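Local structure of uncharacterized protein (Trypanosoma cruzi, 6NEY) at residues A[26-31]-A[101-105]. The protein contains an N-terminal bromodomain, a module that in other proteins reads acetylated lysines, and so probably binds acetyl-lysine marks in transcription-related processes. Residues are numbered along the deposited sequence; the frame is centred on the assembly and turned at random.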
loop_
_atom_site.group_PDB
_atom_site.type_symbol
_atom_site.label_atom_id
_atom_site.label_comp_id
_atom_site.label_asym_id
_atom_site.label_seq_id
_atom_site.Cartn_x
_atom_site.Cartn_y
_atom_site.Cartn_z
ATOM N N GLN A 26 -6.231 -9.612 -10.655
ATOM C CA GLN A 26 -5.113 -10.227 -11.425
ATOM C C GLN A 26 -3.947 -10.583 -10.490
ATOM O O GLN A 26 -3.116 -11.444 -10.864
ATOM C CB GLN A 26 -4.665 -9.308 -12.568
ATOM C CG GLN A 26 -4.034 -8.016 -12.099
ATOM C CD GLN A 26 -3.388 -7.288 -13.242
ATOM O OE1 GLN A 26 -2.258 -7.604 -13.631
ATOM N NE2 GLN A 26 -4.115 -6.316 -13.761
ATOM N N ASP A 27 -3.872 -9.959 -9.308
ATOM C CA ASP A 27 -2.748 -10.151 -8.348
ATOM C C ASP A 27 -3.052 -11.297 -7.368
ATOM O O ASP A 27 -2.191 -11.561 -6.483
ATOM C CB ASP A 27 -2.421 -8.837 -7.639
ATOM C CG ASP A 27 -1.917 -7.724 -8.540
ATOM O OD1 ASP A 27 -1.418 -8.027 -9.661
ATOM O OD2 ASP A 27 -2.065 -6.554 -8.133
ATOM N N GLU A 28 -4.209 -11.975 -7.536
ATOM C CA GLU A 28 -4.553 -13.277 -6.893
ATOM C C GLU A 28 -4.322 -13.199 -5.379
ATOM O O GLU A 28 -3.861 -14.205 -4.776
ATOM C CB GLU A 28 -3.866 -14.488 -7.536
ATOM C CG GLU A 28 -2.356 -14.499 -7.497
ATOM C CD GLU A 28 -1.750 -15.753 -8.114
ATOM O OE1 GLU A 28 -1.706 -15.829 -9.347
ATOM O OE2 GLU A 28 -1.338 -16.670 -7.349
ATOM N N GLY A 29 -4.697 -12.070 -4.786
ATOM C CA GLY A 29 -4.788 -11.884 -3.334
ATOM C C GLY A 29 -3.419 -11.790 -2.681
ATOM O O GLY A 29 -3.363 -11.855 -1.462
ATOM N N LEU A 30 -2.352 -11.645 -3.465
ATOM C CA LEU A 30 -0.967 -11.694 -2.937
ATOM C C LEU A 30 -0.806 -10.640 -1.836
ATOM O O LEU A 30 -0.208 -10.955 -0.814
ATOM C CB LEU A 30 -0.005 -11.471 -4.106
ATOM C CG LEU A 30 1.489 -11.561 -3.827
ATOM C CD1 LEU A 30 1.862 -12.837 -3.074
ATOM C CD2 LEU A 30 2.239 -11.506 -5.161
ATOM N N PHE A 31 -1.368 -9.444 -2.015
ATOM C CA PHE A 31 -1.184 -8.314 -1.074
ATOM C C PHE A 31 -2.447 -8.079 -0.247
ATOM O O PHE A 31 -2.422 -7.180 0.604
ATOM C CB PHE A 31 -0.690 -7.090 -1.856
ATOM C CG PHE A 31 0.610 -7.396 -2.548
ATOM C CD1 PHE A 31 1.755 -7.606 -1.795
ATOM C CD2 PHE A 31 0.668 -7.569 -3.923
ATOM C CE1 PHE A 31 2.960 -7.921 -2.409
ATOM C CE2 PHE A 31 1.868 -7.919 -4.528
ATOM C CZ PHE A 31 3.003 -8.088 -3.775
ATOM N N ILE A 101 4.262 -10.723 -10.279
ATOM C CA ILE A 101 3.078 -9.971 -9.790
ATOM C C ILE A 101 3.566 -8.843 -8.886
ATOM O O ILE A 101 3.070 -7.753 -9.019
ATOM C CB ILE A 101 2.082 -10.892 -9.068
ATOM C CG1 ILE A 101 1.387 -11.830 -10.062
ATOM C CG2 ILE A 101 1.095 -10.061 -8.260
ATOM C CD1 ILE A 101 0.621 -12.971 -9.396
ATOM N N ALA A 102 4.455 -9.117 -7.933
ATOM C CA ALA A 102 4.900 -8.088 -6.964
ATOM C C ALA A 102 5.466 -6.877 -7.718
ATOM O O ALA A 102 5.127 -5.722 -7.336
ATOM C CB ALA A 102 5.922 -8.634 -6.003
ATOM N N GLU A 103 6.303 -7.106 -8.728
ATOM C CA GLU A 103 6.966 -5.981 -9.457
ATOM C C GLU A 103 5.910 -5.219 -10.284
ATOM O O GLU A 103 5.956 -3.960 -10.307
ATOM C CB GLU A 103 8.130 -6.433 -10.351
ATOM C CG GLU A 103 8.938 -5.235 -10.836
ATOM C CD GLU A 103 10.196 -5.529 -11.633
ATOM O OE1 GLU A 103 10.390 -6.684 -12.041
ATOM O OE2 GLU A 103 10.938 -4.559 -11.900
ATOM N N ARG A 104 4.947 -5.910 -10.890
ATOM C CA ARG A 104 3.886 -5.196 -11.651
ATOM C C ARG A 104 3.013 -4.409 -10.660
ATOM O O ARG A 104 2.580 -3.268 -10.988
ATOM C CB ARG A 104 3.042 -6.166 -12.479
ATOM C CG ARG A 104 3.744 -6.746 -13.698
ATOM C CD ARG A 104 2.735 -7.469 -14.576
ATOM N NE ARG A 104 2.111 -8.597 -13.901
ATOM C CZ ARG A 104 2.529 -9.862 -13.941
ATOM N NH1 ARG A 104 1.853 -10.806 -13.294
ATOM N NH2 ARG A 104 3.583 -10.203 -14.654
ATOM N N PHE A 105 2.712 -5.006 -9.505
ATOM C CA PHE A 105 1.877 -4.400 -8.441
ATOM C C PHE A 105 2.562 -3.126 -7.933
ATOM O O PHE A 105 1.892 -2.085 -7.798
ATOM C CB PHE A 105 1.626 -5.385 -7.300
ATOM C CG PHE A 105 1.091 -4.742 -6.052
ATOM C CD1 PHE A 105 -0.237 -4.359 -5.978
ATOM C CD2 PHE A 105 1.915 -4.499 -4.955
ATOM C CE1 PHE A 105 -0.738 -3.759 -4.834
ATOM C CE2 PHE A 105 1.406 -3.887 -3.817
ATOM C CZ PHE A 105 0.086 -3.527 -3.758
HETATM O O HOH W 1 -0.330 -8.782 -12.047
#
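Phe31 lays its ring over that of Phe105 in an offset stack, the centroids 4.2 Å apart and the planes inclined by only 16°. The overlap runs from CD2 and CE2 of Phe31 to CG and CD2 of Phe105, and the closest pair, Phe31 CE2 and Phe105 CD2, is 3.4 Å apart. With CG of Phe105 set opposite its backbone N (chi1 166°), the ring swings out from the helix to meet this partner. Ala102 abuts the edge of the Phe31 ring, its CB 3.7 Å from Phe31 CZ, while Leu30 CG lies over the face opposite Phe105, leaving the ring sandwiched. Leu30 also sends CD2 to Ile101 CG2 (3.6 Å). Ile101 CG2 also touches Asp27 OD1 and CB, whereas the other branch of Ile101 ends with CD1 beside the Glu28 side chain.

Asp27, itself buried, stands between the apolar packing and the solvent side. Its OD2 sits near CD1 of Phe105, carboxylate and ring planes perpendicular, and forms a salt bridge with Arg24. Asp27 OD1 accepts a 2.7 Å hydrogen bond from a water that also donates to Gln26 OE1 and, at the guanidinium edge and in its plane, accepts from Arg104 NE at 3.1 Å. Here the exposed Gln26 and Arg104 are linked through solvent, in contrast to the close fit of the rings. A type I' turn from Asp27 to Leu30, closed by the bond from Leu30 N to Asp27 O (3.0 Å), brings both the carboxylate and the apolar residues to the helix.

Helix 75-92 continues the packing, Cys88 touching Leu30, Tyr89 touching Ala102 and Val85 touching Phe105. The contact packs the loop between helix 12-21 and helix 35-38, part of the ZA loop, against helix 97-124, helix C of the left-handed four-helix bundle of bromodomains.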